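Local coordinates for putative branched-chain amino acid ABC transporter, periplasmic branched-chain amino acid-binding protein (Pseudomonas protegens Pf-5, PDB 4RU0) that probably binds branched-chain amino acids or a related small solute in the periplasm and passes it to an ABC transporter for uptake, at residues T156-A161 and G193-G198; A184-D189 and V238-W243; P219-S224 and T247-K252. All blocks are in the same frame, centred on the assembly; numbering follows the deposited sequence.

In the fold
The three contacts run across one lobe of a type I periplasmic binding protein, with contact 2 in the middle. It pairs two neighbouring strands of the lobe's sheet; contact 1 lies on one side of it (centres 11 Å apart) and contact 3 on the other (10 Å). Contacts 1 and 3 stay about 11 Å apart at their nearest atoms. Contact 2 is tied to contact 1 by a salt bridge, Arg194 NE to Asp189 OD1 (3.0 Å), and to contact 3 by a probable hydrogen bond between Thr242 OG1 and Thr247 OG1 (2.7 Å). The bound pentaoxaheptadecane meets Trp243 and lies about 5 Å from the Phe157 side chain and about 12 Å from Gly220.

Contact 1: residues T156-A161 and G193-G198; sequences TFYSEA and GRETLG
Tyr158 brings one ring carbon against Glu195: CE1 lies 3.0 Å from Glu195 O and 3.5 Å from Glu195 OE1, the ring plane and the carboxylate plane only 11° apart. Phe157 meets the aliphatic part of the same glutamate, CB to CB at 4.0 Å, while Thr196 CG2 comes 3.5 Å from Phe157 O and also meets Ala161 CB. One water ties the two sides together. It donates to Glu195 O (2.7 Å), accepts from Gly198 N (2.9 Å) and makes a weak bond to Tyr158 OH. A phenylalanine in place of Tyr158 would probably cost that water its weak tie and leave Lys428, which bonds the same hydroxyl, short of a partner. Behind these contacts, the Glu195 chain, bent at its second torsion (chi2 -51°), carries OE1 to a hydrogen bond with Thr139 OG1, and Phe157 meets Arg241 in a cation-pi contact. A type I turn from Arg194 to Leu197 presents Glu195 and Thr196 together. On the other side Thr156 caps helix 157-172 through a weak bond from Ser159 N. The first turn of helix 157-172 thus packs on the turn that leads into helix 197-207, within one alpha/beta lobe of the periplasmic binding protein fold.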
loop_
_atom_site.group_PDB
_atom_site.type_symbol
_atom_site.label_atom_id
_atom_site.label_comp_id
_atom_site.label_asym_id
_atom_site.label_seq_id
_atom_site.Cartn_x
_atom_site.Cartn_y
_atom_site.Cartn_z
ATOM N N THR A 156 1.033 5.482 -4.616
ATOM C CA THR A 156 0.326 5.065 -5.806
ATOM C C THR A 156 1.284 4.387 -6.763
ATOM O O THR A 156 2.470 4.601 -6.708
ATOM C CB THR A 156 -0.344 6.226 -6.532
ATOM O OG1 THR A 156 0.646 7.115 -7.036
ATOM C CG2 THR A 156 -1.264 6.967 -5.602
ATOM N N PHE A 157 0.748 3.575 -7.647
ATOM C CA PHE A 157 1.561 2.911 -8.657
ATOM C C PHE A 157 2.309 3.898 -9.552
ATOM O O PHE A 157 3.377 3.577 -10.078
ATOM C CB PHE A 157 0.687 1.985 -9.500
ATOM C CG PHE A 157 0.086 0.854 -8.718
ATOM C CD1 PHE A 157 0.880 0.062 -7.896
ATOM C CD2 PHE A 157 -1.278 0.594 -8.779
ATOM C CE1 PHE A 157 0.326 -0.982 -7.163
ATOM C CE2 PHE A 157 -1.841 -0.444 -8.046
ATOM C CZ PHE A 157 -1.036 -1.235 -7.238
ATOM N N TYR A 158 1.772 5.105 -9.715
ATOM C CA TYR A 158 2.488 6.126 -10.477
ATOM C C TYR A 158 3.763 6.523 -9.743
ATOM O O TYR A 158 4.844 6.535 -10.329
ATOM C CB TYR A 158 1.615 7.360 -10.727
ATOM C CG TYR A 158 0.698 7.233 -11.921
ATOM C CD1 TYR A 158 0.234 5.993 -12.340
ATOM C CD2 TYR A 158 0.294 8.356 -12.636
ATOM C CE1 TYR A 158 -0.612 5.875 -13.431
ATOM C CE2 TYR A 158 -0.550 8.248 -13.730
ATOM C CZ TYR A 158 -0.997 7.002 -14.125
ATOM O OH TYR A 158 -1.837 6.874 -15.211
ATOM N N SER A 159 3.636 6.842 -8.457
ATOM C CA SER A 159 4.803 7.169 -7.644
ATOM C C SER A 159 5.770 5.994 -7.550
ATOM O O SER A 159 6.978 6.187 -7.524
ATOM C CB SER A 159 4.381 7.596 -6.238
ATOM O OG SER A 159 3.617 8.782 -6.272
ATOM N N GLU A 160 5.227 4.781 -7.488
ATOM C CA GLU A 160 6.053 3.587 -7.375
ATOM C C GLU A 160 6.986 3.479 -8.573
ATOM O O GLU A 160 8.164 3.156 -8.423
ATOM C CB GLU A 160 5.204 2.325 -7.265
ATOM C CG GLU A 160 6.022 1.095 -6.894
ATOM C CD GLU A 160 5.249 -0.199 -7.069
ATOM O OE1 GLU A 160 4.314 -0.235 -7.902
ATOM O OE2 GLU A 160 5.581 -1.184 -6.377
ATOM N N ALA A 161 6.453 3.767 -9.757
ATOM C CA ALA A 161 7.252 3.776 -10.973
ATOM C C ALA A 161 8.423 4.731 -10.816
ATOM O O ALA A 161 9.565 4.372 -11.101
ATOM C CB ALA A 161 6.401 4.163 -12.173
ATOM N N GLY A 193 -1.606 -4.169 -13.552
ATOM C CA GLY A 193 -0.351 -4.291 -14.275
ATOM C C GLY A 193 -0.134 -3.182 -15.292
ATOM O O GLY A 193 1.000 -2.795 -15.575
ATOM N N ARG A 194 -1.229 -2.666 -15.837
ATOM C CA ARG A 194 -1.167 -1.629 -16.857
ATOM C C ARG A 194 -1.002 -0.218 -16.275
ATOM O O ARG A 194 -0.725 0.724 -17.022
ATOM C CB ARG A 194 -2.422 -1.683 -17.736
ATOM C CG ARG A 194 -2.570 -2.954 -18.570
ATOM C CD ARG A 194 -3.900 -2.938 -19.320
ATOM N NE ARG A 194 -4.192 -4.213 -19.971
ATOM C CZ ARG A 194 -5.035 -4.357 -20.993
ATOM N NH1 ARG A 194 -5.667 -3.302 -21.496
ATOM N NH2 ARG A 194 -5.237 -5.558 -21.521
ATOM N N GLU A 195 -1.159 -0.074 -14.958
ATOM C CA GLU A 195 -1.145 1.247 -14.324
ATOM C C GLU A 195 0.162 1.988 -14.540
ATOM O O GLU A 195 0.165 3.209 -14.638
ATOM C CB GLU A 195 -1.411 1.150 -12.811
ATOM C CG GLU A 195 -2.866 1.330 -12.402
ATOM C CD GLU A 195 -3.506 2.584 -12.988
ATOM O OE1 GLU A 195 -3.214 3.702 -12.510
ATOM O OE2 GLU A 195 -4.314 2.446 -13.930
ATOM N N THR A 196 1.269 1.251 -14.620
ATOM C CA THR A 196 2.580 1.884 -14.712
ATOM C C THR A 196 2.987 2.204 -16.148
ATOM O O THR A 196 4.085 2.709 -16.375
ATOM C CB THR A 196 3.680 1.010 -14.067
ATOM O OG1 THR A 196 3.542 -0.347 -14.501
ATOM C CG2 THR A 196 3.599 1.074 -12.555
ATOM N N LEU A 197 2.113 1.922 -17.110
ATOM C CA LEU A 197 2.412 2.212 -18.517
ATOM C C LEU A 197 2.658 3.699 -18.755
ATOM O O LEU A 197 3.674 4.082 -19.335
ATOM C CB LEU A 197 1.278 1.727 -19.423
ATOM C CG LEU A 197 1.220 0.213 -19.616
ATOM C CD1 LEU A 197 -0.060 -0.187 -20.327
ATOM C CD2 LEU A 197 2.445 -0.291 -20.378
ATOM N N GLY A 198 1.725 4.531 -18.306
ATOM C CA GLY A 198 1.872 5.972 -18.414
ATOM C C GLY A 198 3.158 6.535 -17.830
ATOM O O GLY A 198 3.975 7.112 -18.560
HETATM O O HOH W 1 -0.803 4.186 -16.935
#

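Contact 2: residues A184-D189 and V238-W243; sequences ATLYHD and VFLRTW. With P3G (3,6,9,12,15-pentaoxaheptadecane), chain C.
Leu186 bonds to the neighbouring strand with both of its backbone polar groups: its N donates to Phe239 O (3.0 Å), and its O accepts from Arg241 N (2.7 Å). Phe239 N to Ala184 O (2.7 Å) and His188 N to Arg241 O (2.8 Å) extend the ladder at its two ends. This is parallel pairing inside the alpha/beta sheet of one lobe, where strand 182-188 runs between strands 210-216 and 237-241, as in the Rossmann-like lobes of type I periplasmic binding proteins.

On the sheet face of Leu186 and Leu240 the two leucines hold CG anti to the backbone N (chi1 -171° and -174°). They therefore lie side by side, Leu186 CD2 against Leu240 CD1 at 3.7 Å, and helix 224-233 covers Leu186 with Trp227. On the other face Thr185 runs alongside Phe239 and Arg241, its CG2 beside the arginine's CG and its OG1 near Phe239 CB; Leu200 of helix 197-207 packs on Thr185 and Phe239. Arg241 then turns away at its third torsion, with NE in a salt bridge to Asp267 and the guanidinium in cation-pi contact with Tyr192.

Past the strand ends, His188 and Trp243 form a T-shaped pair, the tryptophan's edge toward the imidazole face, with ring centroids 5.8 Å apart and planes at 78°. His188 NE2 is hydrogen-bonded to Asp218 OD1 and ND1 to Ser190 OG, which fixes the rotation of the ring. Trp243 belongs to the ligand pocket together with Tyr41, Tyr192 and Trp269. A face of its indole is laid against the end of the bound pentaoxaheptadecane: P3G C14 sits over the ring, while P3G O6 comes 3.6 Å from Trp243 CD1.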
loop_
_atom_site.group_PDB
_atom_site.type_symbol
_atom_site.label_atom_id
_atom_site.label_comp_id
_atom_site.label_asym_id
_atom_site.label_seq_id
_atom_site.Cartn_x
_atom_site.Cartn_y
_atom_site.Cartn_z
ATOM N N ALA A 184 13.007 -3.559 -18.333
ATOM C CA ALA A 184 11.840 -4.314 -18.769
ATOM C C ALA A 184 10.818 -4.414 -17.643
ATOM O O ALA A 184 11.159 -4.749 -16.508
ATOM C CB ALA A 184 12.246 -5.707 -19.254
ATOM N N THR A 185 9.564 -4.122 -17.966
ATOM C CA THR A 185 8.491 -4.293 -17.008
ATOM C C THR A 185 7.660 -5.509 -17.400
ATOM O O THR A 185 7.038 -5.541 -18.472
ATOM C CB THR A 185 7.593 -3.034 -16.910
ATOM O OG1 THR A 185 8.368 -1.931 -16.433
ATOM C CG2 THR A 185 6.435 -3.272 -15.950
ATOM N N LEU A 186 7.690 -6.518 -16.536
ATOM C CA LEU A 186 6.895 -7.725 -16.701
ATOM C C LEU A 186 5.635 -7.619 -15.844
ATOM O O LEU A 186 5.706 -7.729 -14.618
ATOM C CB LEU A 186 7.709 -8.955 -16.305
ATOM C CG LEU A 186 7.075 -10.313 -16.629
ATOM C CD1 LEU A 186 6.921 -10.454 -18.127
ATOM C CD2 LEU A 186 7.917 -11.442 -16.072
ATOM N N TYR A 187 4.486 -7.388 -16.476
ATOM C CA TYR A 187 3.284 -7.066 -15.707
ATOM C C TYR A 187 2.112 -8.000 -15.979
ATOM O O TYR A 187 1.843 -8.380 -17.125
ATOM C CB TYR A 187 2.845 -5.617 -15.969
ATOM C CG TYR A 187 2.372 -5.335 -17.381
ATOM C CD1 TYR A 187 1.029 -5.473 -17.727
ATOM C CD2 TYR A 187 3.265 -4.930 -18.369
ATOM C CE1 TYR A 187 0.592 -5.224 -19.016
ATOM C CE2 TYR A 187 2.834 -4.674 -19.666
ATOM C CZ TYR A 187 1.498 -4.823 -19.982
ATOM O OH TYR A 187 1.059 -4.569 -21.260
ATOM N N HIS A 188 1.430 -8.362 -14.898
ATOM C CA HIS A 188 0.155 -9.058 -14.958
ATOM C C HIS A 188 -0.780 -8.256 -15.840
ATOM O O HIS A 188 -0.968 -7.065 -15.619
ATOM C CB HIS A 188 -0.416 -9.226 -13.549
ATOM C CG HIS A 188 -1.632 -10.096 -13.479
ATOM N ND1 HIS A 188 -2.908 -9.584 -13.422
ATOM C CD2 HIS A 188 -1.763 -11.444 -13.435
ATOM C CE1 HIS A 188 -3.778 -10.579 -13.354
ATOM N NE2 HIS A 188 -3.104 -11.719 -13.365
ATOM N N ASP A 189 -1.342 -8.889 -16.862
ATOM C CA ASP A 189 -2.197 -8.156 -17.787
ATOM C C ASP A 189 -3.539 -7.865 -17.116
ATOM O O ASP A 189 -4.487 -8.641 -17.213
ATOM C CB ASP A 189 -2.385 -8.929 -19.098
ATOM C CG ASP A 189 -3.024 -8.080 -20.191
ATOM O OD1 ASP A 189 -2.742 -6.859 -20.249
ATOM O OD2 ASP A 189 -3.811 -8.629 -20.995
ATOM N N VAL A 238 14.727 -5.823 -14.372
ATOM C CA VAL A 238 13.333 -6.193 -14.577
ATOM C C VAL A 238 12.464 -5.681 -13.430
ATOM O O VAL A 238 12.696 -5.990 -12.257
ATOM C CB VAL A 238 13.148 -7.719 -14.709
ATOM C CG1 VAL A 238 11.660 -8.074 -14.726
ATOM C CG2 VAL A 238 13.826 -8.226 -15.977
ATOM N N PHE A 239 11.483 -4.862 -13.789
ATOM C CA PHE A 239 10.460 -4.385 -12.876
ATOM C C PHE A 239 9.332 -5.423 -12.883
ATOM O O PHE A 239 8.574 -5.516 -13.848
ATOM C CB PHE A 239 9.963 -3.004 -13.318
ATOM C CG PHE A 239 9.088 -2.297 -12.309
ATOM C CD1 PHE A 239 8.979 -2.753 -11.001
ATOM C CD2 PHE A 239 8.375 -1.168 -12.680
ATOM C CE1 PHE A 239 8.167 -2.092 -10.079
ATOM C CE2 PHE A 239 7.567 -0.502 -11.766
ATOM C CZ PHE A 239 7.464 -0.968 -10.458
ATOM N N LEU A 240 9.236 -6.215 -11.821
ATOM C CA LEU A 240 8.305 -7.333 -11.804
ATOM C C LEU A 240 6.968 -6.940 -11.195
ATOM O O LEU A 240 6.846 -6.804 -9.978
ATOM C CB LEU A 240 8.896 -8.513 -11.037
ATOM C CG LEU A 240 8.051 -9.780 -11.088
ATOM C CD1 LEU A 240 7.936 -10.263 -12.522
ATOM C CD2 LEU A 240 8.618 -10.867 -10.185
ATOM N N ARG A 241 5.947 -6.850 -12.026
ATOM C CA ARG A 241 4.648 -6.393 -11.585
ATOM C C ARG A 241 3.652 -7.478 -11.900
ATOM O O ARG A 241 2.705 -7.306 -12.604
ATOM C CB ARG A 241 4.279 -5.091 -12.274
ATOM C CG ARG A 241 5.296 -3.987 -12.081
ATOM C CD ARG A 241 4.709 -2.610 -12.292
ATOM N NE ARG A 241 3.788 -2.338 -11.228
ATOM C CZ ARG A 241 2.491 -2.155 -11.374
ATOM N NH1 ARG A 241 1.753 -1.958 -10.310
ATOM N NH2 ARG A 241 1.945 -2.160 -12.556
ATOM N N THR A 242 3.929 -8.620 -11.324
ATOM C CA THR A 242 3.035 -9.763 -11.349
ATOM C C THR A 242 2.233 -9.793 -10.054
ATOM O O THR A 242 2.421 -8.951 -9.176
ATOM C CB THR A 242 3.816 -11.085 -11.499
ATOM O OG1 THR A 242 4.884 -11.110 -10.538
ATOM C CG2 THR A 242 4.400 -11.204 -12.893
ATOM N N TRP A 243 1.341 -10.765 -9.937
ATOM C CA TRP A 243 0.529 -10.909 -8.740
ATOM C C TRP A 243 0.094 -12.357 -8.582
ATOM O O TRP A 243 -0.169 -13.048 -9.569
ATOM C CB TRP A 243 -0.683 -9.977 -8.802
ATOM C CG TRP A 243 -1.726 -10.295 -7.790
ATOM C CD1 TRP A 243 -1.714 -9.968 -6.463
ATOM C CD2 TRP A 243 -2.942 -11.012 -8.020
ATOM N NE1 TRP A 243 -2.853 -10.440 -5.853
ATOM C CE2 TRP A 243 -3.622 -11.086 -6.787
ATOM C CE3 TRP A 243 -3.522 -11.598 -9.147
ATOM C CZ2 TRP A 243 -4.857 -11.726 -6.651
ATOM C CZ3 TRP A 243 -4.749 -12.234 -9.012
ATOM C CH2 TRP A 243 -5.403 -12.292 -7.774
HETATM O O3 P3G C . -4.596 -7.028 1.434
HETATM C C7 P3G C . -4.764 -5.810 0.732
HETATM C C8 P3G C . -5.575 -6.069 -0.523
HETATM O O4 P3G C . -5.253 -5.074 -1.485
HETATM C C9 P3G C . -5.203 -5.608 -2.795
HETATM C C10 P3G C . -3.982 -5.037 -3.480
HETATM O O5 P3G C . -4.233 -4.941 -4.871
HETATM C C11 P3G C . -3.187 -5.518 -5.627
HETATM C C12 P3G C . -3.643 -5.672 -7.066
HETATM O O6 P3G C . -3.411 -7.001 -7.493
HETATM C C13 P3G C . -4.105 -7.304 -8.681
HETATM C C14 P3G C . -5.344 -8.089 -8.334
HETATM O O7 P3G C . -6.224 -8.090 -9.447
#

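Contact 3: residues P219-S224 and T247-K252; sequences PGNEQS and TPVAVK
Gln223 lays its terminal amide against Ala250, with OE1 3.2 Å from Ala250 CA and 3.3 Å from Ala250 CB, while NE2 faces Val249 CG1 at 3.7 Å. Its CG is anti to the carbonyl carbon (chi1 -71°) and the chain is extended beyond it, which carries the amide from the loop that precedes helix 224-233 across to helix 246-256. There NE2 has two acceptors. It donates to Gly220 O at 3.2 Å in a nearly straight bond (168°), the acceptor close to the amide plane, and to Ser246 O in the first turn of the helix. OE1 accepts from Trp227 NE1, and these partners hold the group from turning.

Val249 fills the bend of the loop from the helix side. With CG1 anti to the backbone N (chi1 170°), that methyl approaches Asn221 O at 3.5 Å and Gly220 O at 3.8 Å. Gly220 has a positive phi, and at its backbone angles a CB would be jammed against the carbonyl O of Pro219. Farther along, Glu222 OE2 accepts from Ser224 N at 3.1 Å on its syn side, just ahead of helix 224-233, where Gln223 holds the N-cap position.

Between the two ranges the meeting is van der Waals, methyl groups against carbonyl and amide atoms; a polar tie to helix 246-256 comes from the Gln223 bond to Ser246 O, so a buried amide does double duty as filler and as clasp.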
loop_
_atom_site.group_PDB
_atom_site.type_symbol
_atom_site.label_atom_id
_atom_site.label_comp_id
_atom_site.label_asym_id
_atom_site.label_seq_id
_atom_site.Cartn_x
_atom_site.Cartn_y
_atom_site.Cartn_z
ATOM N N PRO A 219 -3.832 -16.977 -16.274
ATOM C CA PRO A 219 -3.361 -16.857 -14.888
ATOM C C PRO A 219 -1.858 -16.608 -14.758
ATOM O O PRO A 219 -1.394 -16.220 -13.686
ATOM C CB PRO A 219 -3.732 -18.213 -14.289
ATOM C CG PRO A 219 -3.582 -19.161 -15.444
ATOM C CD PRO A 219 -3.991 -18.387 -16.679
ATOM N N GLY A 220 -1.107 -16.830 -15.831
ATOM C CA GLY A 220 0.319 -16.558 -15.816
ATOM C C GLY A 220 1.153 -17.726 -15.328
ATOM O O GLY A 220 2.207 -17.535 -14.721
ATOM N N ASN A 221 0.673 -18.938 -15.585
ATOM C CA ASN A 221 1.416 -20.151 -15.267
ATOM C C ASN A 221 2.514 -20.406 -16.285
ATOM O O ASN A 221 3.498 -21.079 -15.991
ATOM C CB ASN A 221 0.475 -21.359 -15.217
ATOM C CG ASN A 221 -0.314 -21.426 -13.934
ATOM O OD1 ASN A 221 0.254 -21.391 -12.842
ATOM N ND2 ASN A 221 -1.636 -21.520 -14.054
ATOM N N GLU A 222 2.328 -19.872 -17.488
ATOM C CA GLU A 222 3.278 -20.064 -18.577
ATOM C C GLU A 222 3.927 -18.744 -18.952
ATOM O O GLU A 222 3.240 -17.801 -19.348
ATOM C CB GLU A 222 2.587 -20.673 -19.799
ATOM C CG GLU A 222 3.199 -21.989 -20.273
ATOM C CD GLU A 222 4.659 -21.859 -20.650
ATOM O OE1 GLU A 222 5.405 -22.851 -20.482
ATOM O OE2 GLU A 222 5.063 -20.771 -21.118
ATOM N N GLN A 223 5.249 -18.672 -18.843
ATOM C CA GLN A 223 5.940 -17.411 -19.102
ATOM C C GLN A 223 7.178 -17.563 -19.979
ATOM O O GLN A 223 8.017 -16.660 -20.019
ATOM C CB GLN A 223 6.325 -16.749 -17.774
ATOM C CG GLN A 223 5.144 -16.203 -16.994
ATOM C CD GLN A 223 5.562 -15.454 -15.740
ATOM O OE1 GLN A 223 6.620 -14.824 -15.698
ATOM N NE2 GLN A 223 4.722 -15.515 -14.712
ATOM N N SER A 224 7.288 -18.691 -20.679
ATOM C CA SER A 224 8.486 -18.988 -21.461
ATOM C C SER A 224 8.758 -17.934 -22.528
ATOM O O SER A 224 9.909 -17.558 -22.749
ATOM C CB SER A 224 8.369 -20.362 -22.117
ATOM O OG SER A 224 8.210 -21.381 -21.136
ATOM N N THR A 247 3.908 -14.583 -9.870
ATOM C CA THR A 247 5.125 -14.080 -9.241
ATOM C C THR A 247 6.170 -15.190 -8.982
ATOM O O THR A 247 7.311 -15.052 -9.422
ATOM C CB THR A 247 4.810 -13.322 -7.918
ATOM O OG1 THR A 247 4.015 -12.165 -8.206
ATOM C CG2 THR A 247 6.094 -12.888 -7.227
ATOM N N PRO A 248 5.794 -16.297 -8.295
ATOM C CA PRO A 248 6.804 -17.354 -8.134
ATOM C C PRO A 248 7.203 -17.977 -9.464
ATOM O O PRO A 248 8.356 -18.373 -9.639
ATOM C CB PRO A 248 6.102 -18.391 -7.244
ATOM C CG PRO A 248 4.976 -17.674 -6.617
ATOM C CD PRO A 248 4.538 -16.655 -7.612
ATOM N N VAL A 249 6.251 -18.071 -10.386
ATOM C CA VAL A 249 6.536 -18.600 -11.711
ATOM C C VAL A 249 7.537 -17.709 -12.435
ATOM O O VAL A 249 8.473 -18.211 -13.061
ATOM C CB VAL A 249 5.251 -18.739 -12.556
ATOM C CG1 VAL A 249 5.589 -19.065 -14.004
ATOM C CG2 VAL A 249 4.344 -19.805 -11.966
ATOM N N ALA A 250 7.349 -16.391 -12.342
ATOM C CA ALA A 250 8.256 -15.440 -12.985
ATOM C C ALA A 250 9.695 -15.665 -12.521
ATOM O O ALA A 250 10.627 -15.692 -13.330
ATOM C CB ALA A 250 7.828 -14.006 -12.702
ATOM N N VAL A 251 9.865 -15.841 -11.216
ATOM C CA VAL A 251 11.190 -16.033 -10.651
ATOM C C VAL A 251 11.786 -17.379 -11.080
ATOM O O VAL A 251 12.933 -17.430 -11.537
ATOM C CB VAL A 251 11.150 -15.923 -9.122
ATOM C CG1 VAL A 251 12.533 -16.086 -8.543
ATOM C CG2 VAL A 251 10.567 -14.573 -8.720
ATOM N N LYS A 252 11.004 -18.451 -10.951
ATOM C CA LYS A 252 11.421 -19.781 -11.394
ATOM C C LYS A 252 11.840 -19.794 -12.861
ATOM O O LYS A 252 12.818 -20.445 -13.239
ATOM C CB LYS A 252 10.300 -20.804 -11.210
ATOM C CG LYS A 252 10.025 -21.263 -9.797
ATOM C CD LYS A 252 8.856 -22.246 -9.815
ATOM C CE LYS A 252 8.409 -22.635 -8.420
ATOM N NZ LYS A 252 7.132 -23.410 -8.454
#